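Local coordinates for protein EscN (Escherichia coli O127:H6, PDB 2OBL) that is a type III secretion protein with a P-loop domain related to the ATP synthase alpha and beta subunits, followed by a helical C-terminal domain, at residues S275-A280 / K337-L342; V101-G106 / F146-I151; F55-R60 / T216-V221. The protein carries 1 engineered substitution. All blocks are in the same frame, centred on the assembly; numbering follows the deposited sequence.

Interaction 1 (S275-A280 / K337-L342); sequences SEHLRA and KTIESL
Two helices of the C-terminal domain pack here, with H277 and A280 of 275-290 set against I339 and L342 of 335-345. The axes of the two segments pass 10.5 Å apart at 54°, and the contact between them is apolar apart from the imidazole. H277 carries its ring anti to the backbone N (chi1 179°), which sends it into the gap between the helices. There I339 and L342 both come from the same side of the ring plane: I339 CD1 lies 3.8 Å from H277 ND1, whereas L342 CD2 lies 3.8 Å from H277 CD2. Both methyls approach obliquely, and each side chain crosses the histidine at about a right angle. One turn on, A280 CB points at the partner helix and rests 3.9 Å from L342 CG. L342 CD2 is thus shared by the alanine methyl and the imidazole. The buried ring's NE2 is satisfied by a hydrogen bond to G64 O in the last turn of helix 60-65, and L65 of that same helix touches L342. V346 adds to the packing at A280. H277, A280, I339 and L342 thus join two obliquely crossed helices of the helical C-terminal region of the T3SS EscN ATPase family.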
loop_
_atom_site.group_PDB
_atom_site.type_symbol
_atom_site.label_atom_id
_atom_site.label_comp_id
_atom_site.label_asym_id
_atom_site.label_seq_id
_atom_site.Cartn_x
_atom_site.Cartn_y
_atom_site.Cartn_z
ATOM N N SER A 275 0.609 8.825 23.019
ATOM C CA SER A 275 1.052 10.200 22.835
ATOM C C SER A 275 2.585 10.249 22.788
ATOM O O SER A 275 3.163 11.003 22.011
ATOM C CB SER A 275 0.484 11.120 23.913
ATOM O OG SER A 275 1.136 10.917 25.145
ATOM N N GLU A 276 3.236 9.409 23.592
ATOM C CA GLU A 276 4.694 9.371 23.631
ATOM C C GLU A 276 5.277 8.876 22.309
ATOM O O GLU A 276 6.280 9.402 21.831
ATOM C CB GLU A 276 5.185 8.511 24.797
ATOM C CG GLU A 276 4.312 8.621 26.052
ATOM C CD GLU A 276 3.028 7.804 25.928
ATOM O OE1 GLU A 276 3.118 6.628 25.523
ATOM O OE2 GLU A 276 1.935 8.329 26.220
ATOM N N HIS A 277 4.649 7.858 21.733
ATOM C CA HIS A 277 5.034 7.366 20.417
ATOM C C HIS A 277 4.901 8.525 19.405
ATOM O O HIS A 277 5.816 8.789 18.625
ATOM C CB HIS A 277 4.133 6.181 20.033
ATOM C CG HIS A 277 4.419 5.594 18.682
ATOM N ND1 HIS A 277 3.977 4.342 18.309
ATOM C CD2 HIS A 277 5.090 6.088 17.615
ATOM C CE1 HIS A 277 4.365 4.089 17.072
ATOM N NE2 HIS A 277 5.042 5.131 16.629
ATOM N N LEU A 278 3.773 9.227 19.437
ATOM C CA LEU A 278 3.531 10.339 18.504
ATOM C C LEU A 278 4.615 11.412 18.641
ATOM O O LEU A 278 5.089 11.968 17.638
ATOM C CB LEU A 278 2.156 10.961 18.780
ATOM C CG LEU A 278 1.571 11.880 17.705
ATOM C CD1 LEU A 278 1.350 11.083 16.414
ATOM C CD2 LEU A 278 0.264 12.489 18.185
ATOM N N ARG A 279 4.991 11.700 19.888
ATOM C CA ARG A 279 6.015 12.709 20.188
ATOM C C ARG A 279 7.383 12.310 19.657
ATOM O O ARG A 279 8.081 13.130 19.055
ATOM C CB ARG A 279 6.129 12.979 21.695
ATOM C CG ARG A 279 7.110 14.118 22.013
ATOM C CD ARG A 279 7.980 13.860 23.255
ATOM N NE ARG A 279 8.894 12.719 23.097
ATOM C CZ ARG A 279 10.031 12.725 22.394
ATOM N NH1 ARG A 279 10.776 11.623 22.339
ATOM N NH2 ARG A 279 10.430 13.812 21.740
ATOM N N ALA A 280 7.770 11.057 19.891
ATOM C CA ALA A 280 9.046 10.558 19.377
ATOM C C ALA A 280 9.070 10.606 17.852
ATOM O O ALA A 280 10.078 10.986 17.257
ATOM C CB ALA A 280 9.308 9.147 19.855
ATOM N N LYS A 337 9.766 -3.901 19.051
ATOM C CA LYS A 337 11.137 -3.501 18.759
ATOM C C LYS A 337 11.215 -2.174 18.017
ATOM O O LYS A 337 12.107 -1.364 18.275
ATOM C CB LYS A 337 11.865 -4.577 17.956
ATOM C CG LYS A 337 13.276 -4.169 17.551
ATOM C CD LYS A 337 14.187 -5.376 17.367
ATOM C CE LYS A 337 13.910 -6.083 16.051
ATOM N NZ LYS A 337 14.734 -7.319 15.939
ATOM N N THR A 338 10.294 -1.974 17.072
ATOM C CA THR A 338 10.257 -0.740 16.290
ATOM C C THR A 338 10.076 0.477 17.183
ATOM O O THR A 338 10.789 1.474 17.048
ATOM C CB THR A 338 9.133 -0.789 15.238
ATOM O OG1 THR A 338 9.490 -1.742 14.235
ATOM C CG2 THR A 338 8.933 0.581 14.567
ATOM N N ILE A 339 9.124 0.391 18.105
ATOM C CA ILE A 339 8.886 1.495 19.016
ATOM C C ILE A 339 10.092 1.721 19.942
ATOM O O ILE A 339 10.511 2.856 20.155
ATOM C CB ILE A 339 7.565 1.309 19.804
ATOM C CG1 ILE A 339 6.395 1.169 18.818
ATOM C CG2 ILE A 339 7.338 2.485 20.764
ATOM C CD1 ILE A 339 5.038 0.895 19.466
ATOM N N GLU A 340 10.671 0.649 20.474
ATOM C CA GLU A 340 11.846 0.812 21.332
ATOM C C GLU A 340 12.990 1.481 20.560
ATOM O O GLU A 340 13.707 2.334 21.090
ATOM C CB GLU A 340 12.284 -0.535 21.923
ATOM C CG GLU A 340 11.287 -1.091 22.943
ATOM C CD GLU A 340 11.769 -2.355 23.636
ATOM O OE1 GLU A 340 12.871 -2.845 23.303
ATOM O OE2 GLU A 340 11.046 -2.854 24.525
ATOM N N SER A 341 13.149 1.091 19.298
ATOM C CA SER A 341 14.212 1.634 18.460
ATOM C C SER A 341 13.987 3.110 18.132
ATOM O O SER A 341 14.934 3.891 18.079
ATOM C CB SER A 341 14.356 0.810 17.172
ATOM O OG SER A 341 14.818 -0.501 17.484
ATOM N N LEU A 342 12.732 3.484 17.902
ATOM C CA LEU A 342 12.375 4.880 17.644
ATOM C C LEU A 342 12.787 5.800 18.797
ATOM O O LEU A 342 13.383 6.859 18.585
ATOM C CB LEU A 342 10.872 5.009 17.400
ATOM C CG LEU A 342 10.311 6.427 17.268
ATOM C CD1 LEU A 342 10.920 7.150 16.063
ATOM C CD2 LEU A 342 8.803 6.368 17.135
#

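Interaction 2 (V101-G106 / F146-I151); sequences VLALIG and FTATTI
F146 O is gripped twice by T150 one turn later, from its backbone N at 2.8 Å and from its hydroxyl OG1 at 3.0 Å. The hydroxyl comes from above the carbonyl plane, 40° out of it, and T150 OG1 is in turn bonded to R206 NH2, so a threonine links the helix to a neighbouring loop. The two bonds to F146 O lie within helix 138-156; what it presents to strand 99-105 is mostly aliphatic. A148 CB meets A103 CB at 3.7 Å, two methyls pointing at each other where the backbones come closest, and this small pair lets the axes approach to 8.2 Å. V101 CG1, anti to the backbone N (chi1 178°), lies 3.4 Å from the carbonyl A148 O and also touches A148 CB, while V101 CG2 is 4.0 Å from I151 CG2. Helix and strand run antiparallel, at 178°, as in a beta-alpha-beta crossover: 138-156 leads from strand 127-132 to 161-167, and strand 99-105 lies between those two in the sheet. L164 of 161-167 touches both V101 and A148, widening the same apolar layer. Close methyl packing thus holds helix on sheet, while threonine hydroxyls bond within the helix and to neighbouring chain such as R206 and G18.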
loop_
_atom_site.group_PDB
_atom_site.type_symbol
_atom_site.label_atom_id
_atom_site.label_comp_id
_atom_site.label_asym_id
_atom_site.label_seq_id
_atom_site.Cartn_x
_atom_site.Cartn_y
_atom_site.Cartn_z
ATOM N N VAL A 101 -5.212 -10.339 0.128
ATOM C CA VAL A 101 -5.755 -10.440 -1.202
ATOM C C VAL A 101 -5.009 -9.441 -2.067
ATOM O O VAL A 101 -5.082 -8.236 -1.833
ATOM C CB VAL A 101 -7.269 -10.161 -1.226
ATOM C CG1 VAL A 101 -7.808 -10.228 -2.640
ATOM C CG2 VAL A 101 -7.997 -11.141 -0.305
ATOM N N LEU A 102 -4.294 -9.965 -3.055
ATOM C CA LEU A 102 -3.482 -9.164 -3.957
ATOM C C LEU A 102 -4.171 -9.045 -5.302
ATOM O O LEU A 102 -4.730 -10.023 -5.817
ATOM C CB LEU A 102 -2.114 -9.821 -4.143
ATOM C CG LEU A 102 -1.031 -9.475 -3.128
ATOM C CD1 LEU A 102 0.039 -10.539 -3.085
ATOM C CD2 LEU A 102 -0.404 -8.132 -3.499
ATOM N N ALA A 103 -4.169 -7.834 -5.847
ATOM C CA ALA A 103 -4.606 -7.617 -7.200
ATOM C C ALA A 103 -3.407 -7.073 -7.941
ATOM O O ALA A 103 -2.935 -5.952 -7.658
ATOM C CB ALA A 103 -5.766 -6.648 -7.259
ATOM N N LEU A 104 -2.877 -7.887 -8.849
ATOM C CA LEU A 104 -1.734 -7.490 -9.666
ATOM C C LEU A 104 -2.221 -7.228 -11.084
ATOM O O LEU A 104 -2.491 -8.163 -11.856
ATOM C CB LEU A 104 -0.667 -8.583 -9.654
ATOM C CG LEU A 104 -0.189 -9.042 -8.272
ATOM C CD1 LEU A 104 0.866 -10.126 -8.412
ATOM C CD2 LEU A 104 0.354 -7.862 -7.498
ATOM N N ILE A 105 -2.343 -5.950 -11.414
ATOM C CA ILE A 105 -3.042 -5.521 -12.614
ATOM C C ILE A 105 -2.146 -4.791 -13.617
ATOM O O ILE A 105 -1.492 -3.791 -13.296
ATOM C CB ILE A 105 -4.237 -4.582 -12.244
ATOM C CG1 ILE A 105 -5.179 -5.266 -11.220
ATOM C CG2 ILE A 105 -4.954 -4.088 -13.521
ATOM C CD1 ILE A 105 -6.344 -4.383 -10.751
ATOM N N GLY A 106 -2.125 -5.292 -14.844
ATOM C CA GLY A 106 -1.628 -4.520 -15.984
ATOM C C GLY A 106 -0.142 -4.578 -16.294
ATOM O O GLY A 106 0.327 -3.890 -17.205
ATOM N N PHE A 146 -12.477 -5.314 -8.700
ATOM C CA PHE A 146 -13.728 -5.658 -8.018
ATOM C C PHE A 146 -13.670 -7.083 -7.498
ATOM O O PHE A 146 -14.102 -7.360 -6.389
ATOM C CB PHE A 146 -14.913 -5.461 -8.962
ATOM C CG PHE A 146 -15.144 -4.028 -9.339
ATOM C CD1 PHE A 146 -16.048 -3.251 -8.619
ATOM C CD2 PHE A 146 -14.463 -3.453 -10.411
ATOM C CE1 PHE A 146 -16.266 -1.913 -8.949
ATOM C CE2 PHE A 146 -14.662 -2.118 -10.745
ATOM C CZ PHE A 146 -15.566 -1.347 -10.015
ATOM N N THR A 147 -13.121 -7.988 -8.298
ATOM C CA THR A 147 -12.942 -9.374 -7.864
ATOM C C THR A 147 -12.125 -9.453 -6.575
ATOM O O THR A 147 -12.527 -10.101 -5.600
ATOM C CB THR A 147 -12.240 -10.183 -8.959
ATOM O OG1 THR A 147 -13.145 -10.355 -10.060
ATOM C CG2 THR A 147 -11.771 -11.538 -8.431
ATOM N N ALA A 148 -10.994 -8.762 -6.563
ATOM C CA ALA A 148 -10.152 -8.705 -5.375
ATOM C C ALA A 148 -10.921 -8.152 -4.175
ATOM O O ALA A 148 -10.859 -8.696 -3.080
ATOM C CB ALA A 148 -8.915 -7.856 -5.661
ATOM N N THR A 149 -11.654 -7.074 -4.396
ATOM C CA THR A 149 -12.383 -6.423 -3.315
ATOM C C THR A 149 -13.447 -7.370 -2.744
ATOM O O THR A 149 -13.604 -7.497 -1.527
ATOM C CB THR A 149 -12.975 -5.064 -3.756
ATOM O OG1 THR A 149 -11.918 -4.206 -4.219
ATOM C CG2 THR A 149 -13.689 -4.363 -2.569
ATOM N N THR A 150 -14.148 -8.048 -3.635
ATOM C CA THR A 150 -15.203 -8.991 -3.252
ATOM C C THR A 150 -14.636 -10.161 -2.454
ATOM O O THR A 150 -15.216 -10.592 -1.466
ATOM C CB THR A 150 -15.956 -9.484 -4.494
ATOM O OG1 THR A 150 -16.617 -8.359 -5.100
ATOM C CG2 THR A 150 -17.019 -10.529 -4.104
ATOM N N ILE A 151 -13.492 -10.673 -2.887
ATOM C CA ILE A 151 -12.837 -11.753 -2.163
ATOM C C ILE A 151 -12.388 -11.298 -0.764
ATOM O O ILE A 151 -12.524 -12.039 0.221
ATOM C CB ILE A 151 -11.669 -12.339 -2.977
ATOM C CG1 ILE A 151 -12.205 -13.087 -4.212
ATOM C CG2 ILE A 151 -10.836 -13.279 -2.112
ATOM C CD1 ILE A 151 -11.126 -13.405 -5.240
#

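Interaction 3 (F55-R60 / T216-V221); sequences FILGVR and TAIYTV
F55 and T216 make the first shell. T216 CG2 sits 4.1 Å from the centroid of the F55 ring and 14° off its normal, a CH-pi contact over the face. The threonine hydroxyl shares that face, with T216 OG1 3.7 Å from F55 CD1, so the ring spans both branches of the threonine. A chi1 of -178°, with CG anti to the main-chain N, carries the F55 ring across to T216, the two side chains running antiparallel alongside one another. A second, looser touch lies further along the strand, where L57 CD2 reaches I218 CD1 at 4.5 Å. Around these pairs come shared neighbours: L163 of strand 161-167 touches both F55 and I218, and I91 of helix 84-94, which follows the probable Walker A loop, touches both L57 and I218. Further out, D63 of helix 60-65 holds the loop, its carboxylate taking the backbone N-H groups of L57 and G58. T216 OG1 also bonds to G71 N, which helps hold the hydroxyl beside the ring. The threonine therefore does two jobs: its hydroxyl accepts a hydrogen bond from the backbone N of G71 while its methyl covers aromatic carbon, so a polar residue can sit within an apolar layer of the sheet.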
loop_
_atom_site.group_PDB
_atom_site.type_symbol
_atom_site.label_atom_id
_atom_site.label_comp_id
_atom_site.label_asym_id
_atom_site.label_seq_id
_atom_site.Cartn_x
_atom_site.Cartn_y
_atom_site.Cartn_z
ATOM N N PHE A 55 -2.313 -0.992 12.538
ATOM C CA PHE A 55 -2.115 -2.079 11.590
ATOM C C PHE A 55 -0.637 -2.132 11.284
ATOM O O PHE A 55 -0.082 -1.198 10.698
ATOM C CB PHE A 55 -2.911 -1.849 10.302
ATOM C CG PHE A 55 -2.772 -2.958 9.305
ATOM C CD1 PHE A 55 -3.542 -4.111 9.416
ATOM C CD2 PHE A 55 -1.875 -2.858 8.264
ATOM C CE1 PHE A 55 -3.414 -5.150 8.480
ATOM C CE2 PHE A 55 -1.740 -3.886 7.331
ATOM C CZ PHE A 55 -2.503 -5.030 7.449
ATOM N N ILE A 56 0.003 -3.211 11.721
ATOM C CA ILE A 56 1.453 -3.322 11.651
ATOM C C ILE A 56 1.885 -3.853 10.281
ATOM O O ILE A 56 1.365 -4.862 9.807
ATOM C CB ILE A 56 1.980 -4.227 12.807
ATOM C CG1 ILE A 56 1.514 -3.672 14.154
ATOM C CG2 ILE A 56 3.494 -4.341 12.780
ATOM C CD1 ILE A 56 1.555 -4.696 15.281
ATOM N N LEU A 57 2.822 -3.162 9.637
ATOM C CA LEU A 57 3.303 -3.566 8.312
ATOM C C LEU A 57 4.621 -4.348 8.369
ATOM O O LEU A 57 4.975 -5.064 7.429
ATOM C CB LEU A 57 3.500 -2.332 7.419
ATOM C CG LEU A 57 2.261 -1.518 7.041
ATOM C CD1 LEU A 57 2.612 -0.514 5.944
ATOM C CD2 LEU A 57 1.136 -2.413 6.579
ATOM N N GLY A 58 5.361 -4.172 9.454
ATOM C CA GLY A 58 6.692 -4.750 9.560
ATOM C C GLY A 58 7.695 -3.932 8.761
ATOM O O GLY A 58 8.679 -4.470 8.242
ATOM N N VAL A 59 7.422 -2.635 8.635
ATOM C CA VAL A 59 8.331 -1.694 7.998
ATOM C C VAL A 59 8.567 -0.578 9.009
ATOM O O VAL A 59 7.642 0.163 9.349
ATOM C CB VAL A 59 7.729 -1.097 6.693
ATOM C CG1 VAL A 59 8.692 -0.097 6.065
ATOM C CG2 VAL A 59 7.400 -2.201 5.700
ATOM N N ARG A 60 9.796 -0.480 9.509
ATOM C CA ARG A 60 10.103 0.465 10.592
ATOM C C ARG A 60 9.710 1.899 10.303
ATOM O O ARG A 60 9.134 2.565 11.149
ATOM C CB ARG A 60 11.586 0.416 10.967
ATOM C CG ARG A 60 11.979 -0.856 11.697
ATOM C CD ARG A 60 13.361 -0.708 12.335
ATOM N NE ARG A 60 14.395 -0.474 11.329
ATOM C CZ ARG A 60 15.223 -1.408 10.873
ATOM N NH1 ARG A 60 15.148 -2.650 11.334
ATOM N NH2 ARG A 60 16.124 -1.100 9.942
ATOM N N THR A 216 -8.095 -3.679 5.474
ATOM C CA THR A 216 -7.182 -2.558 5.378
ATOM C C THR A 216 -6.645 -2.664 3.979
ATOM O O THR A 216 -6.273 -3.766 3.532
ATOM C CB THR A 216 -6.033 -2.698 6.392
ATOM O OG1 THR A 216 -6.583 -2.862 7.701
ATOM C CG2 THR A 216 -5.126 -1.467 6.361
ATOM N N ALA A 217 -6.619 -1.546 3.261
ATOM C CA ALA A 217 -6.316 -1.625 1.850
ATOM C C ALA A 217 -5.156 -0.717 1.489
ATOM O O ALA A 217 -5.067 0.398 1.985
ATOM C CB ALA A 217 -7.547 -1.285 1.028
ATOM N N ILE A 218 -4.273 -1.223 0.636
ATOM C CA ILE A 218 -3.175 -0.435 0.101
ATOM C C ILE A 218 -3.335 -0.393 -1.402
ATOM O O ILE A 218 -3.404 -1.444 -2.045
ATOM C CB ILE A 218 -1.843 -1.093 0.444
ATOM C CG1 ILE A 218 -1.564 -0.977 1.944
ATOM C CG2 ILE A 218 -0.705 -0.488 -0.357
ATOM C CD1 ILE A 218 -0.340 -1.822 2.381
ATOM N N TYR A 219 -3.380 0.821 -1.949
ATOM C CA TYR A 219 -3.537 1.047 -3.392
ATOM C C TYR A 219 -2.291 1.725 -3.932
ATOM O O TYR A 219 -1.886 2.774 -3.413
ATOM C CB TYR A 219 -4.752 1.954 -3.646
ATOM C CG TYR A 219 -6.033 1.425 -3.063
ATOM C CD1 TYR A 219 -6.824 0.531 -3.784
ATOM C CD2 TYR A 219 -6.449 1.799 -1.778
ATOM C CE1 TYR A 219 -8.001 0.025 -3.255
ATOM C CE2 TYR A 219 -7.624 1.292 -1.228
ATOM C CZ TYR A 219 -8.397 0.412 -1.978
ATOM O OH TYR A 219 -9.547 -0.084 -1.443
ATOM N N THR A 220 -1.671 1.159 -4.956
ATOM C CA THR A 220 -0.499 1.859 -5.525
ATOM C C THR A 220 -0.887 2.768 -6.679
ATOM O O THR A 220 -1.799 2.476 -7.453
ATOM C CB THR A 220 0.626 0.923 -5.971
ATOM O OG1 THR A 220 0.208 0.179 -7.115
ATOM C CG2 THR A 220 1.019 -0.034 -4.836
ATOM N N VAL A 221 -0.163 3.876 -6.772
ATOM C CA VAL A 221 -0.315 4.866 -7.815
ATOM C C VAL A 221 1.055 4.974 -8.496
ATOM O O VAL A 221 2.076 5.244 -7.844
ATOM C CB VAL A 221 -0.724 6.231 -7.239
ATOM C CG1 VAL A 221 -0.760 7.298 -8.366
ATOM C CG2 VAL A 221 -2.084 6.124 -6.509
#

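In the fold
From the N terminus, 55-60 comes first and packs against 216-221, closing in interaction 3 a long loop that spans much of the P-loop domain. Interaction 2 (101-106 with 146-151) is nested inside that loop; it reaches the same sheet, the centres being about 16 Å apart, without touching interaction 3. After both have closed, 275-280 and 337-342 form interaction 1, a separate loop of the C-terminal domain. Interactions 1 and 2 lie on opposite sides of the chain's centre. Interactions 1 and 3 touch, joining the C-terminal helices to the chain around 55-60: T338 OG1 packs 3.7 Å from R60 CG, while R60 forms a salt bridge with D331.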